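Local coordinates for DUF3247 family protein (Xanthomonas campestris pv. campestris, PDB 2E12) that is of unknown function but adopts a variant of the Sm-like fold, which in relatives often binds RNA, at residues K3-V8 with Q52-E57; H20-L25 with I81-I86; S39-T44 with L67-L72. One frame throughout, in Å; residues are numbered along the deposited sequence.

In the fold
The three contacts tie the N-terminal loop, the helix and the two three-stranded antiparallel sheets of an Sm-like fold together. The centre of contact 2 lies about 4 Å from that of the chain; this contact packs helix 12-23 over the 3-10 turn that joins the sheets. Contact 1, centred about 16 Å from it, is joined to it by packing: Ala5 CB sits 3.4 Å from Trp82 CZ3. Contact 3, about 12 Å from contact 2 between centres, shares strand pairing with it, a probable hydrogen bond linking Ile81 N to Leu67 O at 2.8 Å. Contacts 1 and 3 do not touch; they lie on opposite sides of the chain's centre, their centres about 23 Å apart (nearest atoms about 8 Å).

Contact 1 (K3-V8 with Q52-E57); sequences KYAPHV and QTYRDE
A single beta bridge, Tyr4 with Arg55, lays the N-terminal loop along the end of strand 44-55, an outermost strand of its sheet. Arg55 uses both its backbone groups: its N donates to Lys3 O at 3.0 Å, and its O accepts from Ala5 N at 2.9 Å. The side chains of Tyr4 and Arg55 leave the bridge side by side, pointing the same way, with ring and guanidinium planes 77° apart. Both CG atoms stand anti to their carbonyl carbons (chi1 -67° and -77°), and the extended Arg55 chain runs along the phenol. Arg55 CB lies over one ring face, 4.1 Å from the centroid, a CH-pi contact, while Asp56 O approaches the edge. Both polar ends meet Glu59, which accepts a hydrogen bond from Tyr4 OH and forms a salt bridge with Arg55 NH1. On the sheet face that carries Tyr54, the loop of this Sm-like fold packs apolar atoms: Ala5 CB and Val8 CG1 each come within 3.7 Å of Tyr54 CB, and Lys3 CB meets the ring edge. Trp82 packs edge-to-face with Tyr54. One water accepts from Lys3 N and donates to Thr53 O; another accepts from Val8 N and donates to Asp56 OD2 at 2.9 Å.

Contact 2 (H20-L25 with I81-I86); sequences HWVKLL and IWMDRI
Trp21, on the last turn of helix 12-23, lays one face of its indole against Ile86. His20, the residue before it, turns to the second subunit, where its ring nitrogens bond to Gln12 and Glu19 of that chain. The methyl CG2 of Ile86 stands 3.7 Å from the centroid of the five-membered ring of Trp21, 20° off the normal, which meets the geometry of a CH-pi contact. The methyl is nearest NE1 and CE2, offset toward the rim of the indole, with CE2 3.5 Å from Ile86 CG2. The two side chains slide past each other in opposite directions. In Ile86, CG1 stands anti to the carbonyl carbon (chi1 -67°) and carries CD1 to Leu25, while CG2, anti to the backbone N, faces Trp21. Trp21 CB also borders Met83 CE, at 4.1 Å.

One residue on, Val22 meets the same methionine methyl more closely: CG2 is 3.7 Å from Met83 CE, and the two side chains cross at about a right angle. The Met83 chain bends at its last torsion (chi3 84°), which turns CE into the groove between Trp21, Val22 and Leu25. Here the N-terminal helix of the Sm-like fold rests on the link between the two sheets: strand 79-82 ends, residues 83-85 form a 3-10 segment, and strand 86-91 begins at Ile86, whose N bonds to Met83 O at 3.1 Å.

Leu25 lies just past the helix, its N bonded to Val22 O. Leu67 and Val45 of the sheet that holds strand 79-82, and Val89 of the other, pack on it. It reaches toward both partners tip to tip, CD1 standing 4.1 Å from Met83 CE and 4.2 Å from Ile86 CD1.

Contact 3 (S39-T44 with L67-L72); sequences SMIAGT and LRIDHL
Thr44 and Asp70 form an antiparallel hydrogen-bonded pair at a corner of the Sm-like fold, where the chain leaves strand 40-42 of one sheet and enters strand 44-55 of the other. The turn occurs at Gly43, and the touching parts run 83° apart from end to end. Both backbone bonds of the pair measure 2.9 Å: Thr44 N to Asp70 O is nearly straight, at 173° at the hydrogen, and the return bond, Asp70 N to Thr44 O, has the same length.

The close packing sits around Gly43. Lacking a side chain, Gly43 lets Ile69 CG2 and Asp70 O both come to 3.7 Å of its CA. Ile69 CG2 reaches this place because it stands anti to the backbone N, alongside the carbonyl carbon. Ile69 CA also makes a CA-H...O contact with Thr44 O, at 3.3 Å.

Toward strand 40-42 the fit slackens. Ile41 and Ile69 slide past each other in opposite directions with CD1 of Ile41 4.1 Å from CB of Ile69, and Ile41 packs as well on Ile33, Gln79 and Ile81. The side of the strand that carries Arg68 and Asp70 is polar and partly exposed. Arg68 forms a side-on salt bridge with Asp70 within its own strand, NE to the syn lone pair of OD1 and NH2 to OD2, each 2.8 Å, the latter from a tilted position. At the far end the imidazole of His71 turns an edge to the backbone, with CD2 3.2 Å from Ala42 O.

Contact 1 (K3-V8 with Q52-E57)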
loop_
_atom_site.group_PDB
_atom_site.type_symbol
_atom_site.label_atom_id
_atom_site.label_comp_id
_atom_site.label_asym_id
_atom_site.label_seq_id
_atom_site.Cartn_x
_atom_site.Cartn_y
_atom_site.Cartn_z
ATOM N N LYS A 3 -0.763 -23.674 6.207
ATOM C CA LYS A 3 -1.991 -23.458 5.458
ATOM C C LYS A 3 -1.482 -23.240 4.036
ATOM O O LYS A 3 -0.496 -22.531 3.839
ATOM C CB LYS A 3 -2.725 -22.216 5.968
ATOM C CG LYS A 3 -3.033 -22.256 7.457
ATOM C CD LYS A 3 -3.844 -21.045 7.873
ATOM C CE LYS A 3 -4.195 -21.090 9.351
ATOM N NZ LYS A 3 -5.037 -19.926 9.749
ATOM N N TYR A 4 -2.122 -23.875 3.059
ATOM C CA TYR A 4 -1.695 -23.756 1.662
ATOM C C TYR A 4 -2.612 -22.870 0.821
ATOM O O TYR A 4 -3.832 -22.872 0.992
ATOM C CB TYR A 4 -1.589 -25.146 1.018
ATOM C CG TYR A 4 -0.470 -26.000 1.595
ATOM C CD1 TYR A 4 -0.575 -26.562 2.873
ATOM C CD2 TYR A 4 0.725 -26.193 0.889
ATOM C CE1 TYR A 4 0.492 -27.287 3.439
ATOM C CE2 TYR A 4 1.792 -26.924 1.445
ATOM C CZ TYR A 4 1.672 -27.462 2.719
ATOM O OH TYR A 4 2.739 -28.143 3.284
ATOM N N ALA A 5 -2.007 -22.091 -0.068
ATOM C CA ALA A 5 -2.753 -21.197 -0.946
ATOM C C ALA A 5 -2.265 -21.408 -2.368
ATOM O O ALA A 5 -1.121 -21.799 -2.584
ATOM C CB ALA A 5 -2.549 -19.735 -0.522
ATOM N N PRO A 6 -3.137 -21.174 -3.354
ATOM C CA PRO A 6 -2.799 -21.330 -4.770
ATOM C C PRO A 6 -1.584 -20.495 -5.221
ATOM O O PRO A 6 -0.825 -20.937 -6.079
ATOM C CB PRO A 6 -4.102 -20.944 -5.489
ATOM C CG PRO A 6 -4.933 -20.234 -4.420
ATOM C CD PRO A 6 -4.586 -20.983 -3.184
ATOM N N HIS A 7 -1.412 -19.302 -4.646
ATOM C CA HIS A 7 -0.275 -18.424 -4.973
ATOM C C HIS A 7 0.129 -17.635 -3.725
ATOM O O HIS A 7 -0.711 -17.384 -2.864
ATOM C CB HIS A 7 -0.641 -17.407 -6.073
ATOM C CG HIS A 7 -1.237 -18.013 -7.306
ATOM N ND1 HIS A 7 -2.556 -18.408 -7.378
ATOM C CD2 HIS A 7 -0.699 -18.272 -8.522
ATOM C CE1 HIS A 7 -2.806 -18.882 -8.586
ATOM N NE2 HIS A 7 -1.696 -18.810 -9.298
ATOM N N VAL A 8 1.406 -17.253 -3.620
ATOM C CA VAL A 8 1.901 -16.462 -2.473
ATOM C C VAL A 8 2.909 -15.395 -2.955
ATOM O O VAL A 8 3.611 -15.612 -3.942
ATOM C CB VAL A 8 2.565 -17.358 -1.373
ATOM C CG1 VAL A 8 1.512 -18.223 -0.691
ATOM C CG2 VAL A 8 3.649 -18.235 -1.990
ATOM N N GLN A 52 -1.848 -12.793 5.467
ATOM C CA GLN A 52 -1.097 -13.798 6.218
ATOM C C GLN A 52 -0.051 -14.527 5.384
ATOM O O GLN A 52 0.117 -14.266 4.192
ATOM C CB GLN A 52 -2.048 -14.849 6.789
ATOM C CG GLN A 52 -3.214 -14.308 7.586
ATOM C CD GLN A 52 -4.288 -15.354 7.817
ATOM O OE1 GLN A 52 -4.004 -16.469 8.253
ATOM N NE2 GLN A 52 -5.532 -14.997 7.528
ATOM N N THR A 53 0.638 -15.459 6.038
ATOM C CA THR A 53 1.668 -16.287 5.404
ATOM C C THR A 53 1.113 -17.674 5.050
ATOM O O THR A 53 0.467 -18.333 5.872
ATOM C CB THR A 53 2.874 -16.485 6.340
ATOM O OG1 THR A 53 3.413 -15.209 6.712
ATOM C CG2 THR A 53 3.947 -17.310 5.647
ATOM N N TYR A 54 1.392 -18.127 3.834
ATOM C CA TYR A 54 0.920 -19.441 3.369
ATOM C C TYR A 54 2.039 -20.137 2.602
ATOM O O TYR A 54 3.111 -19.568 2.425
ATOM C CB TYR A 54 -0.274 -19.275 2.422
ATOM C CG TYR A 54 -1.515 -18.645 3.028
ATOM C CD1 TYR A 54 -2.411 -19.405 3.777
ATOM C CD2 TYR A 54 -1.807 -17.296 2.822
ATOM C CE1 TYR A 54 -3.570 -18.838 4.300
ATOM C CE2 TYR A 54 -2.958 -16.722 3.341
ATOM C CZ TYR A 54 -3.836 -17.497 4.078
ATOM O OH TYR A 54 -4.982 -16.931 4.587
ATOM N N ARG A 55 1.774 -21.369 2.167
ATOM C CA ARG A 55 2.702 -22.170 1.358
ATOM C C ARG A 55 1.994 -22.562 0.067
ATOM O O ARG A 55 0.792 -22.875 0.078
ATOM C CB ARG A 55 3.090 -23.501 2.021
ATOM C CG ARG A 55 4.098 -23.455 3.130
ATOM C CD ARG A 55 4.595 -24.882 3.367
ATOM N NE ARG A 55 5.338 -25.033 4.611
ATOM C CZ ARG A 55 5.764 -26.195 5.088
ATOM N NH1 ARG A 55 5.532 -27.316 4.419
ATOM N NH2 ARG A 55 6.387 -26.243 6.260
ATOM N N ASP A 56 2.730 -22.569 -1.039
ATOM C CA ASP A 56 2.144 -23.018 -2.295
ATOM C C ASP A 56 2.520 -24.496 -2.457
ATOM O O ASP A 56 3.165 -25.083 -1.580
ATOM C CB ASP A 56 2.639 -22.196 -3.493
ATOM C CG ASP A 56 4.159 -22.108 -3.579
ATOM O OD1 ASP A 56 4.869 -23.039 -3.147
ATOM O OD2 ASP A 56 4.648 -21.096 -4.121
ATOM N N GLU A 57 2.115 -25.096 -3.570
ATOM C CA GLU A 57 2.394 -26.498 -3.812
ATOM C C GLU A 57 3.872 -26.872 -3.828
ATOM O O GLU A 57 4.224 -27.985 -3.438
ATOM C CB GLU A 57 1.754 -26.943 -5.120
ATOM C CG GLU A 57 1.817 -28.439 -5.302
ATOM C CD GLU A 57 1.251 -28.888 -6.611
ATOM O OE1 GLU A 57 0.181 -28.370 -7.002
ATOM O OE2 GLU A 57 1.870 -29.780 -7.244
HETATM O O HOH W 1 0.708 -21.252 6.726
HETATM O O HOH W 2 3.132 -18.934 -5.350
#

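Contact 2 (H20-L25 with I81-I86)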
loop_
_atom_site.group_PDB
_atom_site.type_symbol
_atom_site.label_atom_id
_atom_site.label_comp_id
_atom_site.label_asym_id
_atom_site.label_seq_id
_atom_site.Cartn_x
_atom_site.Cartn_y
_atom_site.Cartn_z
ATOM N N HIS A 20 -3.256 -2.273 0.912
ATOM C CA HIS A 20 -4.156 -1.169 0.581
ATOM C C HIS A 20 -5.595 -1.679 0.409
ATOM O O HIS A 20 -6.540 -0.991 0.766
ATOM C CB HIS A 20 -3.700 -0.467 -0.704
ATOM C CG HIS A 20 -4.561 0.693 -1.099
ATOM N ND1 HIS A 20 -4.708 1.813 -0.311
ATOM C CD2 HIS A 20 -5.327 0.901 -2.196
ATOM C CE1 HIS A 20 -5.530 2.662 -0.904
ATOM N NE2 HIS A 20 -5.920 2.131 -2.049
ATOM N N TRP A 21 -5.746 -2.891 -0.126
ATOM C CA TRP A 21 -7.067 -3.486 -0.341
ATOM C C TRP A 21 -7.813 -3.684 0.970
ATOM O O TRP A 21 -9.030 -3.500 1.036
ATOM C CB TRP A 21 -6.944 -4.843 -1.051
ATOM C CG TRP A 21 -6.536 -4.771 -2.505
ATOM C CD1 TRP A 21 -5.943 -5.763 -3.234
ATOM C CD2 TRP A 21 -6.710 -3.665 -3.403
ATOM N NE1 TRP A 21 -5.735 -5.345 -4.524
ATOM C CE2 TRP A 21 -6.197 -4.062 -4.657
ATOM C CE3 TRP A 21 -7.251 -2.377 -3.270
ATOM C CZ2 TRP A 21 -6.207 -3.219 -5.772
ATOM C CZ3 TRP A 21 -7.259 -1.538 -4.379
ATOM C CH2 TRP A 21 -6.740 -1.965 -5.614
ATOM N N VAL A 22 -7.084 -4.081 2.008
ATOM C CA VAL A 22 -7.694 -4.288 3.317
ATOM C C VAL A 22 -8.286 -2.963 3.805
ATOM O O VAL A 22 -9.404 -2.917 4.291
ATOM C CB VAL A 22 -6.649 -4.816 4.337
ATOM C CG1 VAL A 22 -7.286 -5.007 5.711
ATOM C CG2 VAL A 22 -6.070 -6.138 3.834
ATOM N N LYS A 23 -7.518 -1.891 3.644
ATOM C CA LYS A 23 -7.937 -0.551 4.036
ATOM C C LYS A 23 -9.245 -0.151 3.353
ATOM O O LYS A 23 -10.025 0.633 3.891
ATOM C CB LYS A 23 -6.845 0.460 3.668
ATOM C CG LYS A 23 -5.611 0.421 4.557
ATOM C CD LYS A 23 -5.873 1.100 5.890
ATOM C CE LYS A 23 -6.469 2.484 5.666
ATOM N NZ LYS A 23 -5.736 3.220 4.596
ATOM N N LEU A 24 -9.473 -0.687 2.160
ATOM C CA LEU A 24 -10.678 -0.380 1.409
ATOM C C LEU A 24 -11.762 -1.450 1.572
ATOM O O LEU A 24 -12.850 -1.322 1.022
ATOM C CB LEU A 24 -10.333 -0.215 -0.069
ATOM C CG LEU A 24 -9.260 0.835 -0.376
ATOM C CD1 LEU A 24 -8.987 0.846 -1.876
ATOM C CD2 LEU A 24 -9.710 2.208 0.100
ATOM N N LEU A 25 -11.469 -2.502 2.328
ATOM C CA LEU A 25 -12.438 -3.576 2.533
ATOM C C LEU A 25 -12.754 -3.779 4.008
ATOM O O LEU A 25 -12.659 -4.897 4.525
ATOM C CB LEU A 25 -11.907 -4.894 1.952
ATOM C CG LEU A 25 -11.827 -5.021 0.430
ATOM C CD1 LEU A 25 -11.010 -6.245 0.043
ATOM C CD2 LEU A 25 -13.231 -5.113 -0.139
ATOM N N ILE A 81 -12.869 -15.501 -1.929
ATOM C CA ILE A 81 -11.931 -15.226 -3.010
ATOM C C ILE A 81 -10.544 -14.931 -2.452
ATOM O O ILE A 81 -10.421 -14.401 -1.350
ATOM C CB ILE A 81 -12.381 -13.996 -3.822
ATOM C CG1 ILE A 81 -13.751 -14.254 -4.452
ATOM C CG2 ILE A 81 -11.347 -13.662 -4.886
ATOM C CD1 ILE A 81 -14.275 -13.094 -5.285
ATOM N N TRP A 82 -9.504 -15.288 -3.195
ATOM C CA TRP A 82 -8.153 -14.978 -2.752
ATOM C C TRP A 82 -7.922 -13.548 -3.232
ATOM O O TRP A 82 -8.225 -13.213 -4.380
ATOM C CB TRP A 82 -7.126 -15.944 -3.353
ATOM C CG TRP A 82 -7.233 -17.328 -2.788
ATOM C CD1 TRP A 82 -7.979 -18.358 -3.277
ATOM C CD2 TRP A 82 -6.631 -17.809 -1.580
ATOM N NE1 TRP A 82 -7.882 -19.453 -2.452
ATOM C CE2 TRP A 82 -7.060 -19.144 -1.401
ATOM C CE3 TRP A 82 -5.771 -17.243 -0.629
ATOM C CZ2 TRP A 82 -6.660 -19.923 -0.308
ATOM C CZ3 TRP A 82 -5.372 -18.018 0.461
ATOM C CH2 TRP A 82 -5.819 -19.345 0.609
ATOM N N MET A 83 -7.404 -12.707 -2.343
ATOM C CA MET A 83 -7.201 -11.293 -2.645
ATOM C C MET A 83 -6.199 -10.883 -3.726
ATOM O O MET A 83 -6.274 -9.761 -4.225
ATOM C CB MET A 83 -6.914 -10.543 -1.341
ATOM C CG MET A 83 -8.169 -10.337 -0.494
ATOM S SD MET A 83 -7.847 -9.958 1.245
ATOM C CE MET A 83 -7.566 -8.192 1.165
ATOM N N ASP A 84 -5.275 -11.762 -4.103
ATOM C CA ASP A 84 -4.319 -11.409 -5.157
ATOM C C ASP A 84 -5.009 -11.266 -6.518
ATOM O O ASP A 84 -4.396 -10.845 -7.500
ATOM C CB ASP A 84 -3.209 -12.461 -5.268
ATOM C CG ASP A 84 -3.745 -13.870 -5.476
ATOM O OD1 ASP A 84 -2.955 -14.747 -5.886
ATOM O OD2 ASP A 84 -4.943 -14.104 -5.225
ATOM N N ARG A 85 -6.287 -11.613 -6.572
ATOM C CA ARG A 85 -7.061 -11.535 -7.810
ATOM C C ARG A 85 -7.729 -10.167 -8.011
ATOM O O ARG A 85 -8.312 -9.901 -9.065
ATOM C CB ARG A 85 -8.137 -12.624 -7.816
ATOM C CG ARG A 85 -7.631 -14.024 -7.474
ATOM C CD ARG A 85 -6.810 -14.662 -8.600
ATOM N NE ARG A 85 -5.555 -13.963 -8.871
ATOM C CZ ARG A 85 -4.670 -14.343 -9.789
ATOM N NH1 ARG A 85 -4.898 -15.420 -10.528
ATOM N NH2 ARG A 85 -3.557 -13.646 -9.969
ATOM N N ILE A 86 -7.640 -9.301 -7.006
ATOM C CA ILE A 86 -8.269 -7.977 -7.072
ATOM C C ILE A 86 -7.493 -6.909 -7.819
ATOM O O ILE A 86 -6.288 -6.781 -7.652
ATOM C CB ILE A 86 -8.574 -7.439 -5.659
ATOM C CG1 ILE A 86 -9.658 -8.315 -5.022
ATOM C CG2 ILE A 86 -8.974 -5.955 -5.733
ATOM C CD1 ILE A 86 -9.966 -8.010 -3.571
#

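Contact 3 (S39-T44 with L67-L72)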
loop_
_atom_site.group_PDB
_atom_site.type_symbol
_atom_site.label_atom_id
_atom_site.label_comp_id
_atom_site.label_asym_id
_atom_site.label_seq_id
_atom_site.Cartn_x
_atom_site.Cartn_y
_atom_site.Cartn_z
ATOM N N SER A 39 -14.037 -10.351 -14.352
ATOM C CA SER A 39 -15.277 -10.401 -13.592
ATOM C C SER A 39 -15.301 -9.379 -12.458
ATOM O O SER A 39 -14.315 -8.688 -12.180
ATOM C CB SER A 39 -15.502 -11.813 -13.037
ATOM O OG SER A 39 -14.507 -12.145 -12.082
ATOM N N MET A 40 -16.450 -9.288 -11.805
ATOM C CA MET A 40 -16.626 -8.351 -10.716
ATOM C C MET A 40 -17.723 -8.856 -9.811
ATOM O O MET A 40 -18.760 -9.324 -10.275
ATOM C CB MET A 40 -16.970 -6.966 -11.269
ATOM C CG MET A 40 -18.002 -6.956 -12.388
ATOM S SD MET A 40 -19.691 -7.317 -11.857
ATOM C CE MET A 40 -20.325 -5.651 -11.564
ATOM N N ILE A 41 -17.468 -8.786 -8.510
ATOM C CA ILE A 41 -18.434 -9.226 -7.513
ATOM C C ILE A 41 -18.792 -8.044 -6.632
ATOM O O ILE A 41 -17.947 -7.207 -6.327
ATOM C CB ILE A 41 -17.859 -10.365 -6.635
ATOM C CG1 ILE A 41 -18.908 -10.810 -5.612
ATOM C CG2 ILE A 41 -16.592 -9.893 -5.922
ATOM C CD1 ILE A 41 -18.547 -12.074 -4.854
ATOM N N ALA A 42 -20.052 -7.968 -6.234
ATOM C CA ALA A 42 -20.507 -6.881 -5.386
ATOM C C ALA A 42 -21.224 -7.483 -4.197
ATOM O O ALA A 42 -21.840 -8.540 -4.313
ATOM C CB ALA A 42 -21.439 -5.981 -6.149
ATOM N N GLY A 43 -21.128 -6.817 -3.054
ATOM C CA GLY A 43 -21.785 -7.322 -1.871
ATOM C C GLY A 43 -21.251 -6.726 -0.600
ATOM O O GLY A 43 -20.668 -5.631 -0.603
ATOM N N THR A 44 -21.441 -7.447 0.499
ATOM C CA THR A 44 -20.958 -6.966 1.782
ATOM C C THR A 44 -19.756 -7.761 2.283
ATOM O O THR A 44 -19.750 -8.992 2.256
ATOM C CB THR A 44 -22.069 -7.026 2.854
ATOM O OG1 THR A 44 -23.288 -6.501 2.319
ATOM C CG2 THR A 44 -21.677 -6.180 4.060
ATOM N N LEU A 67 -10.881 -13.364 1.283
ATOM C CA LEU A 67 -12.011 -12.452 1.460
ATOM C C LEU A 67 -13.332 -13.189 1.270
ATOM O O LEU A 67 -13.485 -13.984 0.341
ATOM C CB LEU A 67 -11.924 -11.325 0.430
ATOM C CG LEU A 67 -13.056 -10.307 0.288
ATOM C CD1 LEU A 67 -13.124 -9.433 1.518
ATOM C CD2 LEU A 67 -12.807 -9.447 -0.942
ATOM N N ARG A 68 -14.268 -12.927 2.176
ATOM C CA ARG A 68 -15.597 -13.516 2.128
ATOM C C ARG A 68 -16.591 -12.382 1.889
ATOM O O ARG A 68 -16.571 -11.366 2.593
ATOM C CB ARG A 68 -15.934 -14.214 3.450
ATOM C CG ARG A 68 -17.319 -14.856 3.478
ATOM C CD ARG A 68 -17.672 -15.337 4.890
ATOM N NE ARG A 68 -19.045 -15.012 5.249
ATOM C CZ ARG A 68 -19.564 -15.149 6.464
ATOM N NH1 ARG A 68 -18.828 -15.618 7.470
ATOM N NH2 ARG A 68 -20.816 -14.785 6.683
ATOM N N ILE A 69 -17.445 -12.551 0.887
ATOM C CA ILE A 69 -18.451 -11.554 0.550
ATOM C C ILE A 69 -19.799 -12.250 0.669
ATOM O O ILE A 69 -19.958 -13.363 0.179
ATOM C CB ILE A 69 -18.296 -11.066 -0.917
ATOM C CG1 ILE A 69 -16.871 -10.594 -1.158
ATOM C CG2 ILE A 69 -19.283 -9.934 -1.217
ATOM C CD1 ILE A 69 -16.447 -9.494 -0.209
ATOM N N ASP A 70 -20.752 -11.606 1.327
ATOM C CA ASP A 70 -22.085 -12.167 1.447
ATOM C C ASP A 70 -23.031 -11.169 0.812
ATOM O O ASP A 70 -22.654 -10.047 0.492
ATOM C CB ASP A 70 -22.534 -12.330 2.899
ATOM C CG ASP A 70 -21.490 -12.952 3.790
ATOM O OD1 ASP A 70 -20.650 -13.747 3.312
ATOM O OD2 ASP A 70 -21.531 -12.644 5.000
ATOM N N HIS A 71 -24.271 -11.586 0.624
ATOM C CA HIS A 71 -25.289 -10.697 0.095
ATOM C C HIS A 71 -26.668 -11.261 0.325
ATOM O O HIS A 71 -26.873 -12.073 1.239
ATOM C CB HIS A 71 -25.113 -10.358 -1.401
ATOM C CG HIS A 71 -24.248 -11.307 -2.173
ATOM N ND1 HIS A 71 -24.116 -12.641 -1.852
ATOM C CD2 HIS A 71 -23.498 -11.114 -3.285
ATOM C CE1 HIS A 71 -23.320 -13.228 -2.727
ATOM N NE2 HIS A 71 -22.929 -12.322 -3.607
ATOM N N LEU A 72 -27.617 -10.824 -0.493
ATOM C CA LEU A 72 -28.981 -11.288 -0.369
ATOM C C LEU A 72 -29.596 -11.628 -1.718
ATOM O O LEU A 72 -29.819 -12.803 -2.031
ATOM C CB LEU A 72 -29.825 -10.217 0.323
ATOM C CG LEU A 72 -31.255 -10.605 0.729
ATOM C CD1 LEU A 72 -32.193 -10.577 -0.473
ATOM C CD2 LEU A 72 -31.228 -11.983 1.381
#